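Local coordinates for flagellar basal body protein (Helicobacter pylori, PDB 5NPY) that probably serves as a structural subunit of the flagellar hook, the curved segment that joins the flagellar filament to the basal body rod, at residues 192-204 with 456-470. Numbering follows the deposited sequence.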
# COMPACT_ATOMS: atom_id res chain seq x y z
N LYS A 192 -5.64 -4.54 -7.20
CA LYS A 192 -4.22 -4.67 -6.89
C LYS A 192 -3.90 -3.79 -5.70
O LYS A 192 -4.02 -2.57 -5.78
CB LYS A 192 -3.38 -4.26 -8.12
CG LYS A 192 -1.89 -4.53 -8.00
CD LYS A 192 -1.13 -4.10 -9.26
CE LYS A 192 -0.78 -2.62 -9.27
NZ LYS A 192 -0.18 -2.22 -10.57
N VAL A 193 -3.49 -4.40 -4.59
CA VAL A 193 -3.18 -3.65 -3.37
C VAL A 193 -1.82 -4.10 -2.85
O VAL A 193 -1.59 -5.30 -2.62
CB VAL A 193 -4.26 -3.84 -2.30
CG1 VAL A 193 -3.90 -3.11 -1.01
CG2 VAL A 193 -5.63 -3.39 -2.85
N GLY A 194 -0.91 -3.14 -2.66
CA GLY A 194 0.39 -3.37 -2.05
C GLY A 194 0.63 -2.44 -0.87
O GLY A 194 0.62 -1.22 -1.02
N ILE A 195 0.82 -2.99 0.32
CA ILE A 195 1.00 -2.16 1.51
C ILE A 195 2.43 -2.29 2.01
O ILE A 195 3.08 -3.33 1.88
CB ILE A 195 0.02 -2.48 2.66
CG1 ILE A 195 0.21 -3.91 3.16
CG2 ILE A 195 -1.42 -2.18 2.24
CD1 ILE A 195 -0.55 -4.25 4.44
N SER A 196 2.94 -1.19 2.54
CA SER A 196 4.17 -1.18 3.32
C SER A 196 3.76 -0.97 4.76
O SER A 196 3.07 0.01 5.08
CB SER A 196 5.14 -0.10 2.83
OG SER A 196 4.50 1.12 2.44
N VAL A 197 4.13 -1.91 5.62
CA VAL A 197 3.82 -1.90 7.04
C VAL A 197 5.08 -2.30 7.80
O VAL A 197 5.84 -3.18 7.37
CB VAL A 197 2.66 -2.87 7.38
CG1 VAL A 197 2.96 -4.32 6.94
CG2 VAL A 197 2.35 -2.85 8.83
N ASN A 198 5.32 -1.64 8.92
CA ASN A 198 6.36 -2.07 9.82
C ASN A 198 5.69 -2.83 10.94
O ASN A 198 4.64 -2.40 11.44
CB ASN A 198 7.16 -0.88 10.35
CG ASN A 198 8.28 -1.32 11.24
OD1 ASN A 198 9.32 -1.76 10.74
ND2 ASN A 198 8.11 -1.17 12.55
N LEU A 199 6.26 -3.97 11.33
CA LEU A 199 5.68 -4.80 12.37
C LEU A 199 6.67 -4.86 13.53
O LEU A 199 7.73 -5.48 13.41
CB LEU A 199 5.35 -6.20 11.85
CG LEU A 199 4.29 -6.35 10.72
CD1 LEU A 199 4.19 -7.79 10.28
CD2 LEU A 199 2.92 -5.87 11.12
N ASN A 200 6.33 -4.23 14.63
CA ASN A 200 7.23 -4.19 15.77
C ASN A 200 6.78 -5.22 16.79
O ASN A 200 5.60 -5.23 17.18
CB ASN A 200 7.24 -2.79 16.40
CG ASN A 200 8.35 -2.62 17.46
OD1 ASN A 200 8.45 -3.39 18.40
ND2 ASN A 200 9.19 -1.60 17.28
N PRO A 201 7.68 -6.09 17.24
CA PRO A 201 7.27 -7.22 18.11
C PRO A 201 6.95 -6.82 19.54
O PRO A 201 6.56 -7.70 20.33
CB PRO A 201 8.49 -8.16 18.06
CG PRO A 201 9.66 -7.27 17.68
CD PRO A 201 9.08 -6.18 16.80
N LYS A 202 7.07 -5.54 19.90
CA LYS A 202 6.87 -5.10 21.28
C LYS A 202 5.81 -4.01 21.40
O LYS A 202 5.75 -3.34 22.43
CB LYS A 202 8.18 -4.61 21.89
CG LYS A 202 9.36 -5.49 21.62
CD LYS A 202 9.61 -6.44 22.77
CE LYS A 202 10.92 -7.18 22.57
NZ LYS A 202 11.22 -8.10 23.70
N ASP A 203 4.98 -3.81 20.38
CA ASP A 203 3.91 -2.83 20.45
C ASP A 203 2.58 -3.29 21.06
O ASP A 203 2.19 -2.84 22.13
CB ASP A 203 3.55 -2.29 19.07
CG ASP A 203 4.44 -1.15 18.63
OD1 ASP A 203 3.97 -0.41 17.73
OD2 ASP A 203 5.58 -1.01 19.14
N HIS A 204 1.86 -4.17 20.35
CA HIS A 204 0.50 -4.50 20.73
C HIS A 204 0.48 -5.99 21.00
O HIS A 204 1.27 -6.75 20.42
CB HIS A 204 -0.60 -4.15 19.71
CG HIS A 204 -0.52 -2.75 19.18
ND1 HIS A 204 -1.35 -1.74 19.63
CD2 HIS A 204 0.28 -2.19 18.25
CE1 HIS A 204 -1.06 -0.62 18.99
NE2 HIS A 204 -0.07 -0.87 18.15
N SER A 456 7.96 -3.12 3.44
CA SER A 456 7.56 -3.56 4.76
C SER A 456 8.76 -4.07 5.55
O SER A 456 9.76 -4.54 4.99
CB SER A 456 6.47 -4.63 4.69
OG SER A 456 5.33 -4.13 4.01
N SER A 457 8.68 -3.93 6.88
CA SER A 457 9.85 -4.16 7.70
C SER A 457 9.44 -4.61 9.09
O SER A 457 8.29 -4.49 9.49
CB SER A 457 10.72 -2.91 7.78
OG SER A 457 9.90 -1.77 7.95
N ASP A 458 10.42 -5.18 9.80
CA ASP A 458 10.29 -5.46 11.22
C ASP A 458 11.30 -4.61 12.01
O ASP A 458 12.05 -5.14 12.84
CB ASP A 458 10.47 -6.96 11.47
CG ASP A 458 11.90 -7.46 11.22
OD1 ASP A 458 12.63 -6.85 10.41
OD2 ASP A 458 12.30 -8.45 11.85
N LEU A 459 11.32 -3.30 11.75
CA LEU A 459 12.27 -2.38 12.40
C LEU A 459 11.93 -2.18 13.87
O LEU A 459 10.80 -1.81 14.21
CB LEU A 459 12.26 -1.01 11.70
CG LEU A 459 12.83 -0.91 10.28
CD1 LEU A 459 12.60 0.49 9.66
CD2 LEU A 459 14.30 -1.32 10.26
N SER A 460 12.94 -2.38 14.73
CA SER A 460 12.73 -2.32 16.17
C SER A 460 12.51 -0.89 16.67
O SER A 460 11.76 -0.67 17.63
CB SER A 460 13.93 -2.93 16.90
OG SER A 460 13.55 -4.05 17.69
N TYR A 461 13.14 0.09 16.02
CA TYR A 461 13.10 1.45 16.53
C TYR A 461 11.79 2.16 16.21
O TYR A 461 11.51 3.19 16.83
CB TYR A 461 14.30 2.26 16.00
CG TYR A 461 14.32 2.46 14.48
CD1 TYR A 461 15.07 1.63 13.64
CD2 TYR A 461 13.62 3.52 13.90
CE1 TYR A 461 15.11 1.86 12.26
CE2 TYR A 461 13.63 3.73 12.53
CZ TYR A 461 14.37 2.90 11.71
OH TYR A 461 14.38 3.14 10.34
N GLN A 462 10.99 1.64 15.29
CA GLN A 462 9.74 2.24 14.85
C GLN A 462 8.55 1.46 15.40
O GLN A 462 8.60 0.23 15.51
CB GLN A 462 9.71 2.30 13.30
CG GLN A 462 8.52 3.01 12.64
CD GLN A 462 8.64 3.02 11.10
OE1 GLN A 462 8.82 1.97 10.47
NE2 GLN A 462 8.55 4.21 10.48
N ASP A 463 7.47 2.17 15.76
CA ASP A 463 6.25 1.48 16.16
C ASP A 463 5.72 0.61 15.01
O ASP A 463 6.04 0.81 13.83
CB ASP A 463 5.13 2.44 16.57
CG ASP A 463 5.45 3.25 17.81
OD1 ASP A 463 4.56 3.98 18.31
OD2 ASP A 463 6.60 3.16 18.30
N SER A 464 4.88 -0.36 15.36
CA SER A 464 4.05 -0.97 14.32
C SER A 464 3.24 0.12 13.63
O SER A 464 2.67 1.01 14.29
CB SER A 464 3.13 -2.04 14.91
OG SER A 464 3.89 -3.08 15.48
N LYS A 465 3.23 0.10 12.30
CA LYS A 465 2.73 1.25 11.56
C LYS A 465 2.46 0.85 10.12
O LYS A 465 3.26 0.14 9.52
CB LYS A 465 3.76 2.40 11.57
CG LYS A 465 3.27 3.73 11.04
CD LYS A 465 4.41 4.80 11.04
CE LYS A 465 5.27 4.78 12.32
NZ LYS A 465 4.61 5.44 13.52
N LEU A 466 1.36 1.37 9.57
CA LEU A 466 1.14 1.30 8.13
C LEU A 466 1.81 2.49 7.44
O LEU A 466 1.43 3.64 7.66
CB LEU A 466 -0.34 1.23 7.81
CG LEU A 466 -0.58 1.19 6.29
CD1 LEU A 466 -0.26 -0.22 5.74
CD2 LEU A 466 -2.02 1.55 6.01
N LEU A 467 2.81 2.19 6.61
CA LEU A 467 3.59 3.21 5.93
C LEU A 467 2.86 3.78 4.72
O LEU A 467 2.75 5.00 4.57
CB LEU A 467 4.93 2.63 5.48
CG LEU A 467 5.60 1.83 6.59
CD1 LEU A 467 6.96 1.42 6.09
CD2 LEU A 467 5.75 2.75 7.84
N GLU A 468 2.39 2.90 3.82
CA GLU A 468 1.77 3.34 2.58
C GLU A 468 0.88 2.22 2.04
O GLU A 468 1.23 1.05 2.18
CB GLU A 468 2.82 3.71 1.54
CG GLU A 468 2.29 4.30 0.24
CD GLU A 468 3.40 4.56 -0.76
OE1 GLU A 468 4.26 3.68 -0.89
OE2 GLU A 468 3.41 5.64 -1.39
N ALA A 469 -0.25 2.59 1.45
CA ALA A 469 -1.12 1.66 0.72
C ALA A 469 -1.23 2.13 -0.73
O ALA A 469 -1.74 3.22 -0.99
CB ALA A 469 -2.50 1.54 1.35
N SER A 470 -0.73 1.32 -1.65
CA SER A 470 -0.78 1.57 -3.08
C SER A 470 -1.82 0.64 -3.69
O SER A 470 -1.95 -0.52 -3.30
CB SER A 470 0.60 1.34 -3.72
OG SER A 470 1.60 2.19 -3.16
O HOH W 1 2.56 -4.57 17.22
O HOH W 2 1.40 1.37 16.92
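Asn198 points its carboxamide into the loop 457-463, where four hydrogen bonds hold it. OD1 takes the hydroxyl of Ser457 (OG to OD1 2.8 Å) and the backbone N of Leu459 (2.7 Å to the same OD1), each on a lone pair. Asn198 ND2 gives one proton to Leu459 O in the amide plane (3.2 Å) and the other to Asp463 O, which it meets from above the carbonyl plane. With CG anti to the backbone N (chi1 -178°), the amide reaches into the loop, while Gln462 OE1 lies 3.3 Å from Asn198 CB. Asn200 repeats the theme: its ND2 bonds Gln462 O at 2.6 Å, and its OD1 closes an Asx turn onto Lys202 N. Strand 465-470 pairs along one edge of strand 192-198; on the other, beyond strand 442-447, Ser457 N binds Val197 O and Ser457 O accepts Leu199 N. Leu466 CD1 packs on Ile195 CB (3.8 Å), on a face covered by strands 346-364 and 370-381. Looser is the end at Asp203 and His204, where two waters link His204 with Ser464. Ser196 O accepts from both Leu467 N and Glu468 N, the classic bulge of an antiparallel strand pair, here at the edge of a four-stranded mixed sheet.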